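Local atomic coordinates of spindle assembly abnormal protein 6 (Caenorhabditis elegans, PDB entry 4G79), a protein that forms the central scaffold of the centriole, imposing its ninefold symmetry, and is required for centrosome biogenesis and duplication. Residues L14-L19 with T34-K39; K39-R44 with K54-R59. One frame throughout, in Å; residues are numbered along the deposited sequence. Where two conformers were deposited one is given.

Interaction 1: L14-L19 with T34-K39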
ATOM      1  N   LEU A  14      14.871 -15.382   9.161  1.00 35.40           N
ATOM      2  CA  LEU A  14      14.725 -14.613   7.944  1.00 35.28           C
ATOM      3  C   LEU A  14      15.714 -13.478   7.938  1.00 37.41           C
ATOM      4  O   LEU A  14      16.194 -13.103   9.009  1.00 36.66           O
ATOM      5  CB  LEU A  14      13.292 -14.032   7.871  1.00 34.36           C
ATOM      6  CG  LEU A  14      12.104 -15.027   7.874  1.00 39.20           C
ATOM      7  CD1 LEU A  14      10.787 -14.302   8.113  1.00 39.34           C
ATOM      8  CD2 LEU A  14      12.066 -15.848   6.583  1.00 42.43           C
ATOM      9  N   ILE A  15      15.980 -12.898   6.752  1.00 34.81           N
ATOM     10  CA  ILE A  15      16.838 -11.725   6.624  1.00 35.48           C
ATOM     11  C   ILE A  15      15.937 -10.518   6.702  1.00 36.80           C
ATOM     12  O   ILE A  15      14.952 -10.459   5.980  1.00 38.74           O
ATOM     13  CB  ILE A  15      17.705 -11.715   5.309  1.00 41.28           C
ATOM     14  CG1 ILE A  15      18.526 -13.014   5.065  1.00 45.01           C
ATOM     15  CG2 ILE A  15      18.561 -10.455   5.183  1.00 41.58           C
ATOM     16  CD1 ILE A  15      19.252 -13.624   6.186  1.00 50.74           C
ATOM     17  N   ALA A  16      16.264  -9.553   7.548  1.00 30.93           N
ATOM     18  CA  ALA A  16      15.517  -8.307   7.691  1.00 29.92           C
ATOM     19  C   ALA A  16      16.412  -7.091   7.618  1.00 37.41           C
ATOM     20  O   ALA A  16      17.610  -7.182   7.917  1.00 36.70           O
ATOM     21  CB  ALA A  16      14.789  -8.296   9.018  1.00 30.41           C
ATOM     22  N   SER A  17      15.834  -5.928   7.289  1.00 34.15           N
ATOM     23  CA  SER A  17      16.604  -4.690   7.371  1.00 35.19           C
ATOM     24  C   SER A  17      16.292  -4.091   8.729  1.00 39.71           C
ATOM     25  O   SER A  17      15.125  -3.875   9.054  1.00 37.54           O
ATOM     26  CB  SER A  17      16.265  -3.721   6.241  1.00 39.94           C
ATOM     27  OG  SER A  17      16.800  -4.163   5.002  1.00 46.48           O
ATOM     28  N   LEU A  18      17.309  -3.871   9.547  1.00 37.01           N
ATOM     29  CA  LEU A  18      17.078  -3.284  10.862  1.00 38.68           C
ATOM     30  C   LEU A  18      17.496  -1.831  10.834  1.00 45.62           C
ATOM     31  O   LEU A  18      18.654  -1.515  10.497  1.00 45.59           O
ATOM     32  CB  LEU A  18      17.818  -4.070  11.961  1.00 39.59           C
ATOM     33  CG  LEU A  18      17.739  -3.531  13.416  1.00 44.92           C
ATOM     34  CD1 LEU A  18      16.350  -3.635  13.985  1.00 44.17           C
ATOM     35  CD2 LEU A  18      18.686  -4.302  14.335  1.00 45.07           C
ATOM     36  N   LEU A  19      16.551  -0.950  11.163  1.00 43.00           N
ATOM     37  CA  LEU A  19      16.796   0.490  11.231  1.00 46.40           C
ATOM     38  C   LEU A  19      16.737   0.910  12.682  1.00 50.65           C
ATOM     39  O   LEU A  19      15.785   0.563  13.381  1.00 47.91           O
ATOM     40  CB  LEU A  19      15.786   1.301  10.390  1.00 47.85           C
ATOM     41  CG  LEU A  19      15.361   0.743   9.011  1.00 52.82           C
ATOM     42  CD1 LEU A  19      14.202   1.526   8.446  1.00 53.66           C
ATOM     43  CD2 LEU A  19      16.511   0.753   8.024  1.00 56.88           C
ATOM     44  N   THR A  34      20.068  -8.041   8.923  1.00 35.89           N
ATOM     45  CA  THR A  34      20.285  -8.941  10.061  1.00 36.64           C
ATOM     46  C   THR A  34      19.385 -10.165   9.948  1.00 40.10           C
ATOM     47  O   THR A  34      18.258 -10.062   9.447  1.00 39.60           O
ATOM     48  CB  THR A  34      20.035  -8.214  11.416  1.00 40.17           C
ATOM     49  OG1 THR A  34      20.274  -9.145  12.491  1.00 39.07           O
ATOM     50  CG2 THR A  34      18.592  -7.663  11.560  1.00 37.08           C
ATOM     51  N   LYS A  35      19.895 -11.318  10.378  1.00 37.08           N
ATOM     52  CA  LYS A  35      19.067 -12.510  10.487  1.00 35.33           C
ATOM     53  C   LYS A  35      18.211 -12.322  11.732  1.00 39.50           C
ATOM     54  O   LYS A  35      18.714 -11.899  12.780  1.00 38.81           O
ATOM     55  CB  LYS A  35      19.902 -13.797  10.581  1.00 40.32           C
ATOM     56  CG  LYS A  35      20.664 -14.148   9.312  1.00 51.24           C
ATOM     57  CD  LYS A  35      21.501 -15.415   9.487  1.00 65.47           C
ATOM     58  CE  LYS A  35      22.518 -15.605   8.379  1.00 78.08           C
ATOM     59  NZ  LYS A  35      23.704 -14.717   8.539  1.00 84.82           N
ATOM     60  N   VAL A  36      16.926 -12.617  11.615  1.00 34.33           N
ATOM     61  CA  VAL A  36      15.962 -12.493  12.723  0.50 33.58           C
ATOM     62  C   VAL A  36      15.128 -13.768  12.777  1.00 37.56           C
ATOM     63  O   VAL A  36      14.796 -14.323  11.732  1.00 37.68           O
ATOM     64  CB  VAL A  36      15.062 -11.224  12.568  0.50 35.18           C
ATOM     65  CG1 VAL A  36      13.901 -11.206  13.560  0.50 34.89           C
ATOM     66  CG2 VAL A  36      15.866  -9.946  12.696  0.50 34.84           C
ATOM     67  N   LYS A  37      14.789 -14.238  13.983  1.00 33.34           N
ATOM     68  CA  LYS A  37      13.919 -15.411  14.067  1.00 32.43           C
ATOM     69  C   LYS A  37      12.504 -14.896  14.255  1.00 35.69           C
ATOM     70  O   LYS A  37      12.234 -14.145  15.192  1.00 33.80           O
ATOM     71  CB  LYS A  37      14.323 -16.395  15.180  1.00 36.01           C
ATOM     72  CG  LYS A  37      13.375 -17.610  15.302  1.00 42.41           C
ATOM     73  CD  LYS A  37      13.970 -18.737  16.159  1.00 63.52           C
ATOM     74  CE  LYS A  37      14.940 -19.643  15.418  1.00 80.10           C
ATOM     75  NZ  LYS A  37      14.289 -20.403  14.309  1.00 87.93           N
ATOM     76  N   LEU A  38      11.612 -15.292  13.349  1.00 30.69           N
ATOM     77  CA  LEU A  38      10.205 -14.913  13.420  1.00 29.22           C
ATOM     78  C   LEU A  38       9.393 -16.140  13.735  1.00 32.99           C
ATOM     79  O   LEU A  38       9.522 -17.163  13.061  1.00 34.82           O
ATOM     80  CB  LEU A  38       9.722 -14.286  12.099  1.00 28.37           C
ATOM     81  CG  LEU A  38       8.168 -14.058  11.979  1.00 31.54           C
ATOM     82  CD1 LEU A  38       7.666 -13.063  13.044  1.00 30.93           C
ATOM     83  CD2 LEU A  38       7.787 -13.588  10.589  1.00 28.96           C
ATOM     84  N   LYS A  39       8.563 -16.034  14.758  1.00 29.49           N
ATOM     85  CA  LYS A  39       7.633 -17.098  15.152  1.00 30.59           C
ATOM     86  C   LYS A  39       6.233 -16.567  15.093  1.00 33.69           C
ATOM     87  O   LYS A  39       5.964 -15.474  15.612  1.00 32.96           O
ATOM     88  CB  LYS A  39       7.913 -17.620  16.571  1.00 32.79           C
ATOM     89  CG  LYS A  39       9.315 -18.159  16.786  1.00 38.39           C
ATOM     90  CD  LYS A  39       9.465 -18.634  18.255  1.00 43.10           C
ATOM     91  CE  LYS A  39      10.812 -19.231  18.557  1.00 64.15           C
ATOM     92  NZ  LYS A  39      10.953 -19.557  20.008  1.00 75.52           N
TER
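The first β-hairpin of the SAS-6 N-terminal head domain brings L14-L19 against T34-K39 as antiparallel strands, their short axes 118° apart, with Leu14-Val36, Ile15-Lys35 and Ala16-Thr34 paired within these segments. Four backbone bonds tie the two hydrogen-bonded pairs that flank Ile15-Lys35: Leu14 N to Val36 O and Val36 N to Leu14 O, Ala16 N to Thr34 O and Thr34 N to Ala16 O, each 2.8 Å. On the face that carries Leu14, Ala16, Thr34 and Val36, Ala16 CB meets Val36 CG2 at 4.2 Å, and beyond these pairs Leu14 CD1 crosses to Leu38 CD2 at 4.0 Å, in a cluster that Ile107 and Ile57 extend from neighbouring strands. Thr34 divides its branches. With OG1 anti to the backbone N (chi1 -180°), the hydroxyl can donate to Lys35 O of its own strand from well above that carbonyl's plane, and it also bonds to Arg59, while the methyl CG2 packs on Leu18 CB at 3.7 Å. A valine here would probably leave Arg59 without its hydroxyl mate and the Lys35 carbonyl without this donor. On the other face Ile15 and Lys35 point the same way side by side, and Ile15 CD1 presses on Lys35 CG at a tight 3.5 Å.

Interaction 2: K39-R44 with K54-R59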
ATOM      1  N   LYS A  39       8.563 -16.034  14.758  1.00 29.49           N
ATOM      2  CA  LYS A  39       7.633 -17.098  15.152  1.00 30.59           C
ATOM      3  C   LYS A  39       6.233 -16.567  15.093  1.00 33.69           C
ATOM      4  O   LYS A  39       5.964 -15.474  15.612  1.00 32.96           O
ATOM      5  CB  LYS A  39       7.913 -17.620  16.571  1.00 32.79           C
ATOM      6  CG  LYS A  39       9.315 -18.159  16.786  1.00 38.39           C
ATOM      7  CD  LYS A  39       9.465 -18.634  18.255  1.00 43.10           C
ATOM      8  CE  LYS A  39      10.812 -19.231  18.557  1.00 64.15           C
ATOM      9  NZ  LYS A  39      10.953 -19.557  20.008  1.00 75.52           N
ATOM     10  N   ILE A  40       5.331 -17.362  14.509  1.00 29.17           N
ATOM     11  CA  ILE A  40       3.892 -17.042  14.460  1.00 28.56           C
ATOM     12  C   ILE A  40       3.193 -18.230  15.063  1.00 33.70           C
ATOM     13  O   ILE A  40       3.513 -19.375  14.722  1.00 33.30           O
ATOM     14  CB  ILE A  40       3.348 -16.696  13.049  1.00 29.85           C
ATOM     15  CG1 ILE A  40       4.191 -15.570  12.371  1.00 29.86           C
ATOM     16  CG2 ILE A  40       1.847 -16.297  13.118  1.00 29.48           C
ATOM     17  CD1 ILE A  40       3.902 -15.451  10.722  1.00 27.20           C
ATOM     18  N   SER A  41       2.297 -17.963  16.007  1.00 31.80           N
ATOM     19  CA  SER A  41       1.526 -19.028  16.657  1.00 32.87           C
ATOM     20  C   SER A  41       0.112 -18.584  16.919  1.00 36.17           C
ATOM     21  O   SER A  41      -0.189 -17.398  16.806  1.00 34.89           O
ATOM     22  CB  SER A  41       2.221 -19.408  17.968  1.00 39.52           C
ATOM     23  OG  SER A  41       2.309 -18.300  18.848  1.00 44.05           O
ATOM     24  N   GLU A  42      -0.794 -19.543  17.195  1.00 35.90           N
ATOM     25  CA  GLU A  42      -2.145 -19.238  17.612  1.00 36.15           C
ATOM     26  C   GLU A  42      -2.290 -19.758  19.025  1.00 41.37           C
ATOM     27  O   GLU A  42      -1.655 -20.760  19.395  1.00 41.37           O
ATOM     28  CB  GLU A  42      -3.242 -19.788  16.676  1.00 37.65           C
ATOM     29  CG  GLU A  42      -3.413 -21.289  16.713  1.00 42.07           C
ATOM     30  CD  GLU A  42      -4.498 -21.772  15.783  1.00 46.18           C
ATOM     31  OE1 GLU A  42      -4.172 -22.028  14.606  1.00 43.13           O
ATOM     32  OE2 GLU A  42      -5.658 -21.931  16.231  1.00 44.17           O
ATOM     33  N   GLN A  43      -3.061 -19.043  19.836  1.00 38.43           N
ATOM     34  CA  GLN A  43      -3.271 -19.430  21.229  1.00 40.62           C
ATOM     35  C   GLN A  43      -4.589 -18.937  21.730  1.00 43.02           C
ATOM     36  O   GLN A  43      -5.207 -18.061  21.142  1.00 41.80           O
ATOM     37  CB  GLN A  43      -2.132 -18.907  22.146  1.00 41.50           C
ATOM     38  CG  GLN A  43      -2.074 -17.367  22.250  1.00 43.45           C
ATOM     39  CD  GLN A  43      -0.832 -16.876  22.953  1.00 54.42           C
ATOM     40  OE1 GLN A  43       0.207 -17.526  22.940  1.00 46.65           O
ATOM     41  NE2 GLN A  43      -0.894 -15.688  23.527  1.00 43.28           N
ATOM     42  N   ARG A  44      -4.997 -19.495  22.852  1.00 42.55           N
ATOM     43  CA  ARG A  44      -6.232 -19.120  23.506  0.50 43.87           C
ATOM     44  C   ARG A  44      -5.915 -18.055  24.561  1.00 49.31           C
ATOM     45  O   ARG A  44      -5.034 -18.269  25.415  1.00 50.05           O
ATOM     46  CB  ARG A  44      -6.879 -20.383  24.117  0.50 46.43           C
ATOM     47  CG  ARG A  44      -8.265 -20.211  24.691  0.50 55.87           C
ATOM     48  CD  ARG A  44      -8.791 -21.523  25.239  0.50 62.48           C
ATOM     49  NE  ARG A  44     -10.000 -21.350  26.050  0.50 69.60           N
ATOM     50  CZ  ARG A  44     -11.204 -21.805  25.723  0.50 76.56           C
ATOM     51  NH1 ARG A  44     -11.389 -22.453  24.580  0.50 59.77           N
ATOM     52  NH2 ARG A  44     -12.236 -21.614  26.534  0.50 66.95           N
ATOM     53  N   LYS A  54      -0.017 -14.823  17.757  1.00 30.90           N
ATOM     54  CA  LYS A  54       1.103 -14.212  18.474  1.00 30.08           C
ATOM     55  C   LYS A  54       2.276 -14.083  17.519  1.00 32.78           C
ATOM     56  O   LYS A  54       2.592 -15.047  16.847  1.00 31.14           O
ATOM     57  CB  LYS A  54       1.479 -15.044  19.717  1.00 32.94           C
ATOM     58  CG  LYS A  54       2.607 -14.436  20.543  1.00 37.87           C
ATOM     59  CD  LYS A  54       2.575 -14.993  21.927  1.00 39.64           C
ATOM     60  CE  LYS A  54       3.759 -14.479  22.727  1.00 58.54           C
ATOM     61  NZ  LYS A  54       3.454 -13.161  23.344  1.00 63.53           N
ATOM     62  N   PHE A  55       2.893 -12.883  17.424  1.00 30.11           N
ATOM     63  CA  PHE A  55       4.067 -12.648  16.565  1.00 28.82           C
ATOM     64  C   PHE A  55       5.236 -12.421  17.458  1.00 30.36           C
ATOM     65  O   PHE A  55       5.108 -11.658  18.417  1.00 28.74           O
ATOM     66  CB  PHE A  55       3.858 -11.442  15.630  1.00 30.83           C
ATOM     67  CG  PHE A  55       2.863 -11.702  14.537  1.00 32.04           C
ATOM     68  CD1 PHE A  55       1.498 -11.593  14.777  1.00 34.02           C
ATOM     69  CD2 PHE A  55       3.289 -12.035  13.253  1.00 33.17           C
ATOM     70  CE1 PHE A  55       0.576 -11.836  13.753  1.00 34.12           C
ATOM     71  CE2 PHE A  55       2.362 -12.271  12.235  1.00 36.10           C
ATOM     72  CZ  PHE A  55       1.017 -12.189  12.501  1.00 33.39           C
ATOM     73  N   GLU A  56       6.352 -13.112  17.215  1.00 28.09           N
ATOM     74  CA  GLU A  56       7.524 -12.980  18.093  1.00 29.81           C
ATOM     75  C   GLU A  56       8.766 -12.868  17.280  1.00 33.27           C
ATOM     76  O   GLU A  56       8.970 -13.648  16.339  1.00 32.67           O
ATOM     77  CB  GLU A  56       7.675 -14.170  19.058  1.00 33.29           C
ATOM     78  CG  GLU A  56       6.562 -14.363  20.089  1.00 47.29           C
ATOM     79  CD  GLU A  56       6.664 -15.678  20.839  1.00 63.58           C
ATOM     80  OE1 GLU A  56       6.108 -16.686  20.345  1.00 45.18           O
ATOM     81  OE2 GLU A  56       7.331 -15.711  21.900  1.00 56.91           O
ATOM     82  N   ILE A  57       9.614 -11.884  17.628  1.00 31.42           N
ATOM     83  CA  ILE A  57      10.890 -11.732  16.925  1.00 29.88           C
ATOM     84  C   ILE A  57      12.039 -11.765  17.947  1.00 32.71           C
ATOM     85  O   ILE A  57      11.889 -11.331  19.095  1.00 32.44           O
ATOM     86  CB  ILE A  57      10.992 -10.513  15.989  1.00 33.05           C
ATOM     87  CG1 ILE A  57      10.916  -9.170  16.725  1.00 34.53           C
ATOM     88  CG2 ILE A  57      10.069 -10.600  14.725  1.00 32.48           C
ATOM     89  CD1 ILE A  57      11.390  -8.015  15.845  1.00 40.90           C
ATOM     90  N   SER A  58      13.161 -12.336  17.528  1.00 29.80           N
ATOM     91  CA  SER A  58      14.389 -12.412  18.325  1.00 31.28           C
ATOM     92  C   SER A  58      15.566 -12.483  17.398  1.00 35.69           C
ATOM     93  O   SER A  58      15.402 -12.743  16.204  1.00 32.34           O
ATOM     94  CB  SER A  58      14.378 -13.625  19.257  1.00 35.02           C
ATOM     95  OG  SER A  58      14.246 -14.836  18.529  1.00 38.99           O
ATOM     96  N   ARG A  59      16.774 -12.233  17.932  1.00 34.48           N
ATOM     97  CA  ARG A  59      18.013 -12.368  17.160  1.00 34.83           C
ATOM     98  C   ARG A  59      19.150 -12.609  18.146  1.00 41.58           C
ATOM     99  O   ARG A  59      19.134 -12.069  19.269  1.00 39.16           O
ATOM    100  CB  ARG A  59      18.279 -11.197  16.204  1.00 36.24           C
ATOM    101  CG  ARG A  59      18.773  -9.933  16.873  1.00 41.91           C
ATOM    102  CD  ARG A  59      18.920  -8.842  15.840  1.00 48.54           C
ATOM    103  NE  ARG A  59      19.504  -7.646  16.433  1.00 49.59           N
ATOM    104  CZ  ARG A  59      20.470  -6.941  15.873  1.00 50.88           C
ATOM    105  NH1 ARG A  59      20.968  -7.301  14.692  1.00 38.23           N
ATOM    106  NH2 ARG A  59      20.941  -5.859  16.477  1.00 46.81           N
TER
HETATM  107  O   HOH W   1       4.598 -16.970  18.269  1.00 29.76           O
HETATM  108  O   HOH W   2       0.696 -13.732  25.142  1.00 53.30           O
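K39-R44 and K54-R59 run antiparallel, with 157° between the directions of their strands and 4.9 Å between the axes at closest approach. Lys39-Glu56 and Ser41-Lys54 are the hydrogen-bonded pairs, flanking the non-hydrogen-bonded pair Ile40-Phe55. Lys39 N reaches Glu56 O at 2.9 Å in a nearly straight bond, whereas the return bond from Glu56 N to Lys39 O is more bent, at 149°. Ser41 N and Lys54 N complete the ladder with the carbonyls of Lys54 and Ser41.

Ile40 and Phe55 project together from the buried face. Ile40 CG1 lies 3.8 Å from Phe55 CD2 and its CD1 comes as close to CE2, while the CG2 branch sits over one ring face, displaced toward the rim; the isoleucine thus lies alongside the phenyl group.

The other face is polar. With OG set between the backbone N and the carbonyl carbon (chi1 60°), Ser41 places its hydroxyl 2.7 Å from a water that also bonds to Glu56 OE1 at 2.6 Å and lies within bonding distance of the Lys54 carbonyl. The same carboxylate oxygen forms a salt bridge with Lys6. Farther along, the extended Gln43 side chain crosses that of Lys54 obliquely, OE1 being 3.6 Å from Lys54 CD. Its NE2 bonds to Glu52 and to a second water, which Lys54 NZ meets only weakly; that ammonium also bonds to Ser68.

One face of the hairpin is therefore joined by apolar packing and the other by bridging waters together with direct contact between Gln43 and Lys54. The salt bridge with Lys6, with the Lys39 ammonium also nearby but not in contact, would probably help keep the Glu56 carboxylate ionised.

In the fold
Interactions 1 and 2 follow one another along the chain, their centres 14 Å apart, and both use strand 29-44: T34-K39 pairs with strand 7-21, and K39-R44 with strand 51-58. Lys39 belongs to both. Two successive hairpins therefore share this long strand, which lies between its two partners in one sheet of the N-terminal head domain. They also meet directly, through a probable hydrogen bond from Lys37 N to Ser58 O (2.7 Å) and through Leu18 CD2, which packs on Arg59 NH2 at 3.5 Å. The shared strand thus joins both contacts in the globular part that, in the whole protein, links coiled-coil dimers into the centriole's inner scaffold.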